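Local atomic coordinates of protein RMD9, mitochondrial (Saccharomyces cerevisiae S288C, PDB entry 7A9X), a protein that binds a twelve-nucleotide element in the 3'-untranslated regions of yeast mitochondrial mRNAs and takes part in their processing or stability. Residues Gln560-Arg563 / Tyr564-Cys568; Leu545-Leu548 / Lys549-Pro553; Ala483-Asp486 / Ala487-Trp491; Ser492-Lys495 / Arg496-Val500; Tyr572-Leu575 / Asn576-Ser580. All coordinates share one frame; numbering follows the deposited sequence.

Interaction 1 of 5, residues Gln560-Arg563 / Tyr564-Cys568. With nucleotides of chain B.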
# COMPACT_ATOMS: atom_id res chain seq x y z
N GLN A 560 -20.73 -4.45 -16.71
CA GLN A 560 -19.74 -3.50 -17.20
C GLN A 560 -20.27 -2.71 -18.39
O GLN A 560 -19.77 -1.61 -18.66
CB GLN A 560 -18.46 -4.23 -17.60
CG GLN A 560 -17.75 -4.92 -16.44
CD GLN A 560 -16.53 -5.71 -16.88
OE1 GLN A 560 -16.45 -6.16 -18.02
NE2 GLN A 560 -15.58 -5.87 -15.97
N VAL A 561 -21.28 -3.23 -19.09
CA VAL A 561 -21.89 -2.49 -20.20
C VAL A 561 -22.55 -1.23 -19.68
O VAL A 561 -22.37 -0.14 -20.23
CB VAL A 561 -22.88 -3.38 -20.96
CG1 VAL A 561 -23.60 -2.58 -22.02
CG2 VAL A 561 -22.16 -4.57 -21.59
N TYR A 562 -23.34 -1.35 -18.60
CA TYR A 562 -23.95 -0.16 -18.01
C TYR A 562 -22.89 0.77 -17.42
O TYR A 562 -23.02 2.00 -17.51
CB TYR A 562 -24.96 -0.57 -16.93
CG TYR A 562 -25.60 0.59 -16.20
CD1 TYR A 562 -25.02 1.13 -15.06
CD2 TYR A 562 -26.79 1.15 -16.66
CE1 TYR A 562 -25.60 2.19 -14.39
CE2 TYR A 562 -27.38 2.21 -16.00
CZ TYR A 562 -26.78 2.73 -14.86
OH TYR A 562 -27.37 3.78 -14.20
N ARG A 563 -21.84 0.19 -16.83
CA ARG A 563 -20.81 1.00 -16.19
C ARG A 563 -20.09 1.88 -17.20
O ARG A 563 -19.83 3.06 -16.94
CB ARG A 563 -19.82 0.07 -15.46
CG ARG A 563 -18.53 0.74 -15.01
CD ARG A 563 -17.57 -0.29 -14.43
NE ARG A 563 -16.27 0.30 -14.12
CZ ARG A 563 -15.90 0.67 -12.89
NH1 ARG A 563 -14.70 1.20 -12.70
NH2 ARG A 563 -16.72 0.51 -11.87
N TYR A 564 -19.75 1.32 -18.36
CA TYR A 564 -18.98 2.03 -19.37
C TYR A 564 -19.85 2.61 -20.48
O TYR A 564 -19.37 2.83 -21.59
CB TYR A 564 -17.91 1.11 -19.95
CG TYR A 564 -16.79 0.83 -18.97
CD1 TYR A 564 -15.77 1.76 -18.78
CD2 TYR A 564 -16.75 -0.34 -18.23
CE1 TYR A 564 -14.74 1.52 -17.89
CE2 TYR A 564 -15.73 -0.59 -17.34
CZ TYR A 564 -14.73 0.34 -17.17
OH TYR A 564 -13.71 0.10 -16.28
N THR A 565 -21.13 2.85 -20.19
CA THR A 565 -22.03 3.45 -21.16
C THR A 565 -22.95 4.44 -20.46
O THR A 565 -22.71 5.65 -20.49
CB THR A 565 -22.85 2.37 -21.88
OG1 THR A 565 -21.95 1.49 -22.58
CG2 THR A 565 -23.81 2.97 -22.88
N THR A 566 -24.00 3.94 -19.81
CA THR A 566 -24.92 4.83 -19.11
C THR A 566 -24.26 5.45 -17.88
O THR A 566 -24.40 6.65 -17.64
CB THR A 566 -26.19 4.06 -18.72
OG1 THR A 566 -26.75 3.44 -19.88
CG2 THR A 566 -27.22 5.01 -18.11
N GLY A 567 -23.54 4.64 -17.10
CA GLY A 567 -22.85 5.18 -15.94
C GLY A 567 -21.70 6.10 -16.30
O GLY A 567 -21.46 7.08 -15.60
N CYS A 568 -20.99 5.79 -17.38
CA CYS A 568 -19.90 6.66 -17.81
C CYS A 568 -20.43 7.99 -18.33
O CYS A 568 -19.75 9.02 -18.23
CB CYS A 568 -19.06 5.96 -18.89
SG CYS A 568 -17.63 6.91 -19.48
P U B 14 -15.40 2.83 -8.90
OP1 U B 14 -15.35 2.20 -7.56
OP2 U B 14 -14.68 2.19 -10.03
O5' U B 14 -16.94 2.99 -9.31
C5' U B 14 -17.85 3.67 -8.46
C4' U B 14 -19.21 3.84 -9.09
O4' U B 14 -19.06 4.54 -10.36
C3' U B 14 -19.96 2.54 -9.40
O3' U B 14 -21.36 2.74 -9.22
C2' U B 14 -19.67 2.33 -10.89
O2' U B 14 -20.63 1.55 -11.57
C1' U B 14 -19.63 3.76 -11.40
N1 U B 14 -18.80 3.93 -12.61
C2 U B 14 -19.43 4.19 -13.80
O2 U B 14 -20.64 4.29 -13.90
N3 U B 14 -18.60 4.33 -14.88
C4 U B 14 -17.22 4.23 -14.89
O4 U B 14 -16.60 4.38 -15.94
C5 U B 14 -16.64 3.96 -13.61
C6 U B 14 -17.43 3.82 -12.54
P U B 13 -11.96 3.82 -13.11
OP1 U B 13 -12.82 3.14 -14.12
OP2 U B 13 -11.05 4.91 -13.54
O5' U B 13 -12.90 4.40 -11.97
C5' U B 13 -12.36 4.88 -10.74
C4' U B 13 -13.35 5.76 -10.03
O4' U B 13 -13.54 6.99 -10.78
C3' U B 13 -14.75 5.19 -9.88
O3' U B 13 -14.87 4.34 -8.75
C2' U B 13 -15.63 6.43 -9.80
O2' U B 13 -15.62 6.97 -8.49
C1' U B 13 -14.89 7.40 -10.72
N1 U B 13 -15.43 7.41 -12.11
C2 U B 13 -16.68 7.94 -12.34
O2 U B 13 -17.40 8.39 -11.46
N3 U B 13 -17.08 7.91 -13.65
C4 U B 13 -16.37 7.43 -14.74
O4 U B 13 -16.87 7.47 -15.86
C5 U B 13 -15.08 6.91 -14.42
C6 U B 13 -14.67 6.92 -13.15
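The guanidinium of Arg563 carries the uracil of U14 of chain B over one face, with U14 C5 3.4 Å from Arg563 CZ and near the centre of the group. Tyr564 CE2 and U14 OP2 lie in plane at its edge. The Tyr564 ring holds Arg563 CG over one face, toward the rim, in a CH-pi contact 4.1 Å from the ring centroid. Gln560 O lies at the edge of that ring. This is the turn between helix 559-563 and the helix that starts near Thr566, at the RNA-binding surface of a helical PPR protein. The Arg563 chain is extended from CG to NE and runs beside Tyr564, pointing the same way. The guanidinium and ring planes stand 61° apart. Arg563 NH1 donates to U14 OP2 at 2.8 Å, and NH2 adds a second bond to the same oxygen at 3.2 Å. Arg563 NE makes a weak bond to Tyr564 OH, which is hydrogen-bonded more firmly to Ser482. The backbone also meets the base: U14 N3 donates weakly to Arg563 O. Gly567 lies against U14 O2, where a CB would clash. At the turn, Tyr564 N binds Gln560 O at 2.9 Å. Thr565 OG1 sits beside its own backbone N (chi1 -60°) and donates to Val561 O, also at 2.9 Å. Gly567 N points almost straight down the carbonyl of Tyr562, 2.7 Å from its O.

Interaction 2 of 5, residues Leu545-Leu548 / Lys549-Pro553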
# COMPACT_ATOMS: atom_id res chain seq x y z
N LEU A 545 -17.76 2.71 -28.63
CA LEU A 545 -19.01 1.96 -28.49
C LEU A 545 -19.02 0.71 -29.37
O LEU A 545 -19.72 -0.26 -29.05
CB LEU A 545 -20.20 2.86 -28.83
CG LEU A 545 -20.47 3.99 -27.84
CD1 LEU A 545 -21.54 4.92 -28.39
CD2 LEU A 545 -20.89 3.43 -26.49
N LYS A 546 -18.26 0.72 -30.46
CA LYS A 546 -18.19 -0.46 -31.32
C LYS A 546 -17.42 -1.58 -30.64
O LYS A 546 -17.82 -2.75 -30.71
CB LYS A 546 -17.56 -0.09 -32.66
CG LYS A 546 -17.30 -1.28 -33.56
CD LYS A 546 -16.59 -0.85 -34.83
CE LYS A 546 -17.43 0.13 -35.62
NZ LYS A 546 -16.77 0.51 -36.90
N ILE A 547 -16.31 -1.25 -29.98
CA ILE A 547 -15.51 -2.26 -29.31
C ILE A 547 -16.24 -2.81 -28.09
O ILE A 547 -16.17 -4.01 -27.80
CB ILE A 547 -14.13 -1.69 -28.94
CG1 ILE A 547 -13.42 -1.18 -30.19
CG2 ILE A 547 -13.29 -2.75 -28.25
CD1 ILE A 547 -12.11 -0.49 -29.90
N LEU A 548 -16.96 -1.94 -27.37
CA LEU A 548 -17.73 -2.40 -26.22
C LEU A 548 -18.75 -3.46 -26.63
O LEU A 548 -18.83 -4.53 -26.02
CB LEU A 548 -18.44 -1.22 -25.56
CG LEU A 548 -17.63 -0.29 -24.66
CD1 LEU A 548 -18.56 0.71 -24.00
CD2 LEU A 548 -16.87 -1.08 -23.61
N LYS A 549 -19.53 -3.17 -27.68
CA LYS A 549 -20.53 -4.13 -28.13
C LYS A 549 -19.89 -5.36 -28.76
O LYS A 549 -20.44 -6.46 -28.65
CB LYS A 549 -21.49 -3.45 -29.11
CG LYS A 549 -22.84 -4.13 -29.24
CD LYS A 549 -23.82 -3.24 -29.99
CE LYS A 549 -25.20 -3.86 -30.04
NZ LYS A 549 -25.21 -5.15 -30.79
N ARG A 550 -18.74 -5.19 -29.41
CA ARG A 550 -18.09 -6.33 -30.05
C ARG A 550 -17.47 -7.27 -29.02
O ARG A 550 -17.49 -8.49 -29.20
CB ARG A 550 -17.03 -5.84 -31.03
CG ARG A 550 -16.25 -6.96 -31.73
CD ARG A 550 -17.18 -7.88 -32.51
NE ARG A 550 -16.44 -8.89 -33.26
CZ ARG A 550 -16.11 -8.77 -34.54
NH1 ARG A 550 -15.43 -9.73 -35.15
NH2 ARG A 550 -16.45 -7.68 -35.22
N TYR A 551 -16.91 -6.72 -27.94
CA TYR A 551 -16.19 -7.51 -26.95
C TYR A 551 -17.00 -7.74 -25.67
O TYR A 551 -16.44 -8.22 -24.68
CB TYR A 551 -14.85 -6.85 -26.61
CG TYR A 551 -13.80 -7.05 -27.68
CD1 TYR A 551 -13.80 -6.27 -28.83
CD2 TYR A 551 -12.82 -8.02 -27.54
CE1 TYR A 551 -12.84 -6.45 -29.81
CE2 TYR A 551 -11.85 -8.20 -28.52
CZ TYR A 551 -11.87 -7.42 -29.65
OH TYR A 551 -10.91 -7.60 -30.62
N THR A 552 -18.29 -7.42 -25.67
CA THR A 552 -19.13 -7.67 -24.51
C THR A 552 -19.14 -9.13 -24.05
O THR A 552 -19.06 -9.36 -22.83
CB THR A 552 -20.56 -7.18 -24.79
OG1 THR A 552 -20.57 -5.75 -24.88
CG2 THR A 552 -21.52 -7.63 -23.69
N PRO A 553 -19.23 -10.14 -24.92
CA PRO A 553 -19.24 -11.53 -24.42
C PRO A 553 -17.97 -11.92 -23.67
O PRO A 553 -18.00 -12.89 -22.91
CB PRO A 553 -19.40 -12.36 -25.70
CG PRO A 553 -18.97 -11.46 -26.81
CD PRO A 553 -19.42 -10.10 -26.38
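Ile547 and Tyr551 lie side by side one turn apart, near the C-terminal end of helix 540-551. Tyr551 leaves the backbone with CG anti to the carbonyl carbon (chi1 -76°), which carries the ring back along the preceding turn. Its CB starts 3.4 Å from Ile547 O. CG stays 3.9 Å from Ile547 O. CD1 comes next and meets two atoms of the same residue: Ile547 O, in the plane of the ring at its edge, and the methyl Ile547 CG2 at 3.6 Å. CE1 is still near that methyl, at 4.0 Å. Beyond the segments, the ring meets Trp461 edge-to-face and packs on Leu462 and Val465 of helix 454-470.

Three backbone bonds hold this turn. Tyr551 N donates to Ile547 O at 2.8 Å, and Arg550 N donates to Lys546 O at 2.9 Å. Lys549 N reaches Leu545 O at 3.2 Å, from above the carbonyl plane. On another side of the helix, Leu548 packs on Leu481 of helix 478-486. The chemistry divides by side. Ile547, Leu548 and Tyr551 turn apolar groups to neighbouring helices, while Lys549 and Arg550 lead away to loops, with Lys549 NZ weakly bonded to Leu585 O and Arg550 packed on Pro591.

Interaction 3 of 5, residues Ala483-Asp486 / Ala487-Trp491. With nucleotides of chain B.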
# COMPACT_ATOMS: atom_id res chain seq x y z
N ALA A 483 -9.13 1.91 -19.73
CA ALA A 483 -8.08 2.42 -20.61
C ALA A 483 -8.63 2.79 -21.98
O ALA A 483 -8.24 3.80 -22.56
CB ALA A 483 -6.96 1.40 -20.74
N LEU A 484 -9.55 1.97 -22.51
CA LEU A 484 -10.17 2.30 -23.79
C LEU A 484 -11.07 3.53 -23.65
O LEU A 484 -11.13 4.37 -24.55
CB LEU A 484 -10.96 1.10 -24.31
CG LEU A 484 -11.53 1.18 -25.73
CD1 LEU A 484 -10.41 1.18 -26.77
CD2 LEU A 484 -12.49 0.02 -25.97
N ARG A 485 -11.78 3.64 -22.52
CA ARG A 485 -12.60 4.82 -22.28
C ARG A 485 -11.75 6.08 -22.18
O ARG A 485 -12.10 7.12 -22.75
CB ARG A 485 -13.44 4.62 -21.02
CG ARG A 485 -14.09 5.88 -20.49
CD ARG A 485 -13.48 6.28 -19.16
NE ARG A 485 -13.74 5.27 -18.13
CZ ARG A 485 -13.08 5.19 -16.98
NH1 ARG A 485 -13.39 4.24 -16.11
NH2 ARG A 485 -12.12 6.05 -16.70
N ASP A 486 -10.62 6.01 -21.46
CA ASP A 486 -9.75 7.17 -21.32
C ASP A 486 -9.14 7.60 -22.64
O ASP A 486 -8.80 8.78 -22.80
CB ASP A 486 -8.65 6.88 -20.30
CG ASP A 486 -9.15 6.96 -18.87
OD1 ASP A 486 -10.32 7.37 -18.68
OD2 ASP A 486 -8.39 6.60 -17.95
N ALA A 487 -8.99 6.68 -23.60
CA ALA A 487 -8.42 7.00 -24.89
C ALA A 487 -9.45 7.49 -25.90
O ALA A 487 -9.07 7.88 -27.01
CB ALA A 487 -7.69 5.78 -25.46
N THR A 488 -10.73 7.49 -25.54
CA THR A 488 -11.77 7.91 -26.48
C THR A 488 -12.69 8.95 -25.85
O THR A 488 -12.63 10.14 -26.19
CB THR A 488 -12.58 6.70 -26.95
OG1 THR A 488 -13.20 6.06 -25.82
CG2 THR A 488 -11.69 5.69 -27.67
N VAL A 489 -13.54 8.51 -24.91
CA VAL A 489 -14.58 9.38 -24.35
C VAL A 489 -13.96 10.56 -23.62
O VAL A 489 -14.39 11.71 -23.80
CB VAL A 489 -15.50 8.56 -23.42
CG1 VAL A 489 -16.61 9.44 -22.86
CG2 VAL A 489 -16.07 7.37 -24.16
N VAL A 490 -12.96 10.30 -22.78
CA VAL A 490 -12.36 11.37 -21.99
C VAL A 490 -11.67 12.38 -22.90
O VAL A 490 -11.76 13.60 -22.69
CB VAL A 490 -11.39 10.78 -20.94
CG1 VAL A 490 -10.84 11.88 -20.05
CG2 VAL A 490 -12.10 9.73 -20.12
N TRP A 491 -10.97 11.90 -23.93
CA TRP A 491 -10.35 12.80 -24.89
C TRP A 491 -11.39 13.63 -25.62
O TRP A 491 -11.21 14.84 -25.81
CB TRP A 491 -9.50 12.00 -25.88
CG TRP A 491 -8.86 12.84 -26.96
CD1 TRP A 491 -7.62 13.41 -26.93
CD2 TRP A 491 -9.43 13.18 -28.23
NE1 TRP A 491 -7.39 14.10 -28.10
CE2 TRP A 491 -8.48 13.97 -28.91
CE3 TRP A 491 -10.65 12.91 -28.85
CZ2 TRP A 491 -8.72 14.49 -30.19
CZ3 TRP A 491 -10.88 13.42 -30.11
CH2 TRP A 491 -9.92 14.20 -30.77
P U B 13 -11.96 3.82 -13.11
OP1 U B 13 -12.82 3.14 -14.12
OP2 U B 13 -11.05 4.91 -13.54
O5' U B 13 -12.90 4.40 -11.97
C5' U B 13 -12.36 4.88 -10.74
C4' U B 13 -13.35 5.76 -10.03
O4' U B 13 -13.54 6.99 -10.78
C3' U B 13 -14.75 5.19 -9.88
O3' U B 13 -14.87 4.34 -8.75
C2' U B 13 -15.63 6.43 -9.80
O2' U B 13 -15.62 6.97 -8.49
C1' U B 13 -14.89 7.40 -10.72
N1 U B 13 -15.43 7.41 -12.11
C2 U B 13 -16.68 7.94 -12.34
O2 U B 13 -17.40 8.39 -11.46
N3 U B 13 -17.08 7.91 -13.65
C4 U B 13 -16.37 7.43 -14.74
O4 U B 13 -16.87 7.47 -15.86
C5 U B 13 -15.08 6.91 -14.42
C6 U B 13 -14.67 6.92 -13.15
P U B 14 -15.40 2.83 -8.90
OP1 U B 14 -15.35 2.20 -7.56
OP2 U B 14 -14.68 2.19 -10.03
O5' U B 14 -16.94 2.99 -9.31
C5' U B 14 -17.85 3.67 -8.46
C4' U B 14 -19.21 3.84 -9.09
O4' U B 14 -19.06 4.54 -10.36
C3' U B 14 -19.96 2.54 -9.40
O3' U B 14 -21.36 2.74 -9.22
C2' U B 14 -19.67 2.33 -10.89
O2' U B 14 -20.63 1.55 -11.57
C1' U B 14 -19.63 3.76 -11.40
N1 U B 14 -18.80 3.93 -12.61
C2 U B 14 -19.43 4.19 -13.80
O2 U B 14 -20.64 4.29 -13.90
N3 U B 14 -18.60 4.33 -14.88
C4 U B 14 -17.22 4.23 -14.89
O4 U B 14 -16.60 4.38 -15.94
C5 U B 14 -16.64 3.96 -13.61
C6 U B 14 -17.43 3.82 -12.54
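The turn between helix 478-486 and helix 489-502 brings Arg485 and Val490 together beside the bound RNA. Arg485 CD meets Val490 CG2 at 3.8 Å where the two side chains cross obliquely. Bends at chi2 and chi3 turn the Arg485 guanidinium toward U13 of chain B. The group lies with one face against the uracil of U13, C5 being offset toward the rim, and the phosphorus of U13 is in plane at its edge. A very short approach of NH1 to U13 OP1 is doubtful in detail. NH2 turns to the neighbouring acid and forms a salt bridge with Asp486 OD1 at 3.0 Å. This OD1 also touches Val490 CG2 at 3.3 Å, with the Asp486 and Val490 side chains pointing the same way.

In this part of the helical PPR protein, the break between the two helices is closed by carbonyls of the first. Arg485 O accepts from Thr488 N at 3.1 Å and from Val490 N at 3.3 Å. The donors approach from opposite faces of the carbonyl plane. Thr488 sits at the N-cap position of the second helix, yet its side chain makes no capping bond. Instead, with chi1 at 60°, OG1 turns back to Leu484 O and donates to it at 3.0 Å. A valine in place of Thr488 would probably leave Leu484 O without this hydroxyl donor and lose a side-chain tie across the turn. Thr488 also packs on Tyr544 of helix 540-551. Ala487 N completes the turn with weak bonds to Ala483 O and Leu484 O.

Interaction 4 of 5, residues Ser492-Lys495 / Arg496-Val500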
# COMPACT_ATOMS: atom_id res chain seq x y z
N SER A 492 -12.50 13.01 -26.04
CA SER A 492 -13.55 13.75 -26.73
C SER A 492 -14.20 14.77 -25.80
O SER A 492 -14.42 15.92 -26.19
CB SER A 492 -14.59 12.79 -27.29
OG SER A 492 -14.00 11.82 -28.14
N GLN A 493 -14.54 14.35 -24.57
CA GLN A 493 -15.07 15.30 -23.60
C GLN A 493 -14.08 16.43 -23.32
O GLN A 493 -14.49 17.58 -23.15
CB GLN A 493 -15.43 14.58 -22.30
CG GLN A 493 -16.06 15.47 -21.24
CD GLN A 493 -17.46 15.92 -21.60
OE1 GLN A 493 -18.30 15.12 -22.01
NE2 GLN A 493 -17.73 17.22 -21.46
N SER A 494 -12.78 16.11 -23.29
CA SER A 494 -11.77 17.14 -23.05
C SER A 494 -11.77 18.18 -24.16
O SER A 494 -11.79 19.39 -23.90
CB SER A 494 -10.39 16.50 -22.90
OG SER A 494 -9.38 17.50 -22.85
N LYS A 495 -11.73 17.74 -25.42
CA LYS A 495 -11.70 18.69 -26.53
C LYS A 495 -13.02 19.43 -26.66
O LYS A 495 -13.04 20.59 -27.10
CB LYS A 495 -11.36 17.97 -27.83
CG LYS A 495 -9.95 17.38 -27.85
CD LYS A 495 -8.91 18.45 -27.54
CE LYS A 495 -7.54 17.83 -27.31
NZ LYS A 495 -6.53 18.85 -26.92
N ARG A 496 -14.13 18.80 -26.28
CA ARG A 496 -15.42 19.49 -26.29
C ARG A 496 -15.45 20.61 -25.26
O ARG A 496 -15.91 21.72 -25.55
CB ARG A 496 -16.55 18.49 -26.04
CG ARG A 496 -17.92 19.13 -25.86
CD ARG A 496 -18.48 19.66 -27.17
NE ARG A 496 -18.83 18.59 -28.10
CZ ARG A 496 -19.96 17.90 -28.05
NH1 ARG A 496 -20.86 18.16 -27.11
NH2 ARG A 496 -20.20 16.94 -28.93
N ASP A 497 -14.97 20.33 -24.04
CA ASP A 497 -14.96 21.34 -22.99
C ASP A 497 -14.01 22.49 -23.31
O ASP A 497 -14.22 23.60 -22.82
CB ASP A 497 -14.58 20.71 -21.65
CG ASP A 497 -15.60 19.68 -21.19
OD1 ASP A 497 -16.77 19.77 -21.62
OD2 ASP A 497 -15.23 18.78 -20.41
N GLU A 498 -12.97 22.24 -24.11
CA GLU A 498 -12.08 23.32 -24.52
C GLU A 498 -12.80 24.33 -25.41
O GLU A 498 -12.68 25.54 -25.22
CB GLU A 498 -10.85 22.76 -25.23
CG GLU A 498 -9.91 21.99 -24.34
CD GLU A 498 -8.72 21.45 -25.10
OE1 GLU A 498 -8.67 21.62 -26.33
OE2 GLU A 498 -7.82 20.86 -24.45
N LYS A 499 -13.56 23.83 -26.39
CA LYS A 499 -14.23 24.73 -27.32
C LYS A 499 -15.27 25.59 -26.62
O LYS A 499 -15.43 26.77 -26.94
CB LYS A 499 -14.88 23.92 -28.45
CG LYS A 499 -13.91 23.09 -29.26
CD LYS A 499 -14.63 22.32 -30.36
CE LYS A 499 -13.66 21.47 -31.17
NZ LYS A 499 -14.37 20.70 -32.22
N VAL A 500 -15.99 25.02 -25.65
CA VAL A 500 -16.99 25.79 -24.92
C VAL A 500 -16.31 26.85 -24.05
O VAL A 500 -16.76 27.99 -23.97
CB VAL A 500 -17.88 24.85 -24.08
CG1 VAL A 500 -18.92 25.65 -23.31
CG2 VAL A 500 -18.55 23.83 -24.97
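Gln493 NE2 is bound to both oxygens of the Asp497 carboxylate, one turn further along helix 489-502. The bond to OD2 is 3.1 Å long and nearly straight, at 168°. OD2 is met on its syn side and lies in the plane of the Gln493 amide. The bond to OD1 is shorter but weak, because it is bent. The amide and carboxylate planes are turned 45° apart. Gln493 leaves with CG anti to its backbone N (chi1 -177°) and bends at chi2, which brings NE2 to the carboxylate oxygens. The other end of the amide, OE1, is hydrogen-bonded to Ile574 N in the loop after helix 566-571. Replacing Gln493 with an alanine would probably deprive both Asp497 and Ile574 N of this amide partner.

The backbone bonds repeat along the helix, with Arg496 N to Ser492 O and Asp497 N to Gln493 O both at 2.9 Å. Arg496 leads its guanidinium away to a salt bridge with Glu577. Lys495 and Glu498 lie alongside each other on the surface and point the same way. Their salt bridge is weak, with Lys495 NZ 3.4 Å from Glu498 OE2. The methylene Lys495 CD packs against Glu498 OE1, also at 3.4 Å.

Interaction 5 of 5, residues Tyr572-Leu575 / Asn576-Ser580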
# COMPACT_ATOMS: atom_id res chain seq x y z
N TYR A 572 -19.23 11.82 -18.04
CA TYR A 572 -18.82 12.37 -19.33
C TYR A 572 -20.07 12.50 -20.19
O TYR A 572 -20.42 11.58 -20.94
CB TYR A 572 -17.75 11.50 -19.99
CG TYR A 572 -16.49 11.38 -19.16
CD1 TYR A 572 -15.47 12.31 -19.27
CD2 TYR A 572 -16.33 10.34 -18.25
CE1 TYR A 572 -14.32 12.21 -18.51
CE2 TYR A 572 -15.18 10.22 -17.49
CZ TYR A 572 -14.18 11.16 -17.62
OH TYR A 572 -13.04 11.05 -16.86
N PRO A 573 -20.76 13.64 -20.12
CA PRO A 573 -22.08 13.76 -20.77
C PRO A 573 -22.03 13.70 -22.29
O PRO A 573 -23.09 13.55 -22.91
CB PRO A 573 -22.59 15.12 -20.29
CG PRO A 573 -21.79 15.42 -19.05
CD PRO A 573 -20.44 14.83 -19.31
N ILE A 574 -20.85 13.80 -22.92
CA ILE A 574 -20.78 13.69 -24.37
C ILE A 574 -21.16 12.29 -24.83
O ILE A 574 -21.46 12.09 -26.01
CB ILE A 574 -19.38 14.09 -24.88
CG1 ILE A 574 -19.40 14.34 -26.39
CG2 ILE A 574 -18.36 13.02 -24.52
CD1 ILE A 574 -18.06 14.73 -26.96
N LEU A 575 -21.19 11.32 -23.92
CA LEU A 575 -21.64 9.98 -24.27
C LEU A 575 -23.15 9.91 -24.44
O LEU A 575 -23.64 9.01 -25.12
CB LEU A 575 -21.17 8.99 -23.20
CG LEU A 575 -20.89 7.55 -23.64
CD1 LEU A 575 -19.90 7.53 -24.79
CD2 LEU A 575 -20.37 6.73 -22.47
N ASN A 576 -23.89 10.85 -23.84
CA ASN A 576 -25.35 10.81 -23.93
C ASN A 576 -25.84 11.04 -25.35
O ASN A 576 -26.90 10.52 -25.73
CB ASN A 576 -25.97 11.84 -22.98
CG ASN A 576 -26.01 11.37 -21.54
OD1 ASN A 576 -26.32 10.22 -21.26
ND2 ASN A 576 -25.69 12.27 -20.62
N GLU A 577 -25.11 11.81 -26.15
CA GLU A 577 -25.55 12.09 -27.51
C GLU A 577 -25.22 10.96 -28.48
O GLU A 577 -25.64 11.03 -29.64
CB GLU A 577 -24.95 13.40 -28.01
CG GLU A 577 -23.44 13.47 -27.93
CD GLU A 577 -22.91 14.88 -28.17
OE1 GLU A 577 -22.63 15.23 -29.33
OE2 GLU A 577 -22.78 15.63 -27.18
N TYR A 578 -24.50 9.94 -28.04
CA TYR A 578 -24.18 8.78 -28.87
C TYR A 578 -24.94 7.53 -28.45
O TYR A 578 -24.80 6.49 -29.11
CB TYR A 578 -22.68 8.49 -28.81
CG TYR A 578 -21.80 9.48 -29.55
CD1 TYR A 578 -21.43 10.68 -28.97
CD2 TYR A 578 -21.33 9.19 -30.83
CE1 TYR A 578 -20.62 11.58 -29.64
CE2 TYR A 578 -20.52 10.08 -31.50
CZ TYR A 578 -20.17 11.27 -30.91
OH TYR A 578 -19.36 12.16 -31.58
N LEU A 579 -25.76 7.61 -27.40
CA LEU A 579 -26.26 6.43 -26.71
C LEU A 579 -27.71 6.08 -27.02
O LEU A 579 -28.15 4.99 -26.64
CB LEU A 579 -26.11 6.60 -25.19
CG LEU A 579 -24.95 5.85 -24.54
CD1 LEU A 579 -23.72 5.81 -25.45
CD2 LEU A 579 -24.61 6.47 -23.18
N SER A 580 -28.46 6.96 -27.68
CA SER A 580 -29.85 6.63 -28.00
C SER A 580 -29.95 5.49 -29.00
O SER A 580 -31.02 4.87 -29.11
CB SER A 580 -30.58 7.86 -28.53
OG SER A 580 -30.79 8.81 -27.50
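Leu575 overlaps Leu579 four residues on, the two side chains crossing with Leu575 CG 3.8 Å from Leu579 CD1. Both methyls of Leu579 also lie close to Leu575 O, CD1 at 3.2 Å. Both leucines pack on Ala569 of helix 566-571, and Leu575 also touches Ile541 of helix 540-551. The contact belongs to the loop after helix 566-571, which continues as a short 3-10 segment from Pro573 to Leu575.

The backbone keeps this tight winding. Asn576 N donates to Pro573 O at 3.0 Å, and Tyr578 N donates to Leu575 O at 3.2 Å. Both are bonds to the third residue back, and both donors stand well above the carbonyl plane. Ile574 O points at the edge of the Tyr578 ring, in its plane and 3.3 Å from CD1. Further out, Ile574 CG1 and Tyr578 CE1 make a looser apolar contact at 4.4 Å. The hydroxyl of Tyr578 is hydrogen-bonded to Asp539.

The side chains of Glu577 and Ile574 cross. Glu577 CG lies between the backbone N and the carbonyl carbon (chi1 55°), which sets CG 3.1 Å from Ile574 O and carries OE2 to 3.7 Å from Ile574 CG1. The carboxylate itself is engaged by a salt bridge from OE1 to Arg496. The chemistry is therefore mixed: leucine side chains pack on one side of the loop, while the charged and hydroxyl ends of Glu577 and Tyr578 tie it to residues elsewhere in the chain.

All five contacts are local turns or helix windings in the C-terminal part of the chain. Interactions 1 and 3 meet the RNA through arginines, and they touch where Tyr564 and Cys568 pack on Arg485. Tyr572 of interaction 5 also packs on a uracil. Interaction 3 is the buried one of the set. Interaction 2 is partly buried and joins them through apolar packing, Leu548 on Tyr564 and Thr565, and Ile547 on Leu484. Interaction 4 is a surface contact with polar and charged chemistry. It shares helix 489-502 with interaction 3. Interaction 5 meets both chemistries: it receives the salt bridge from Arg496 of interaction 4, and its leucines pack on interaction 1.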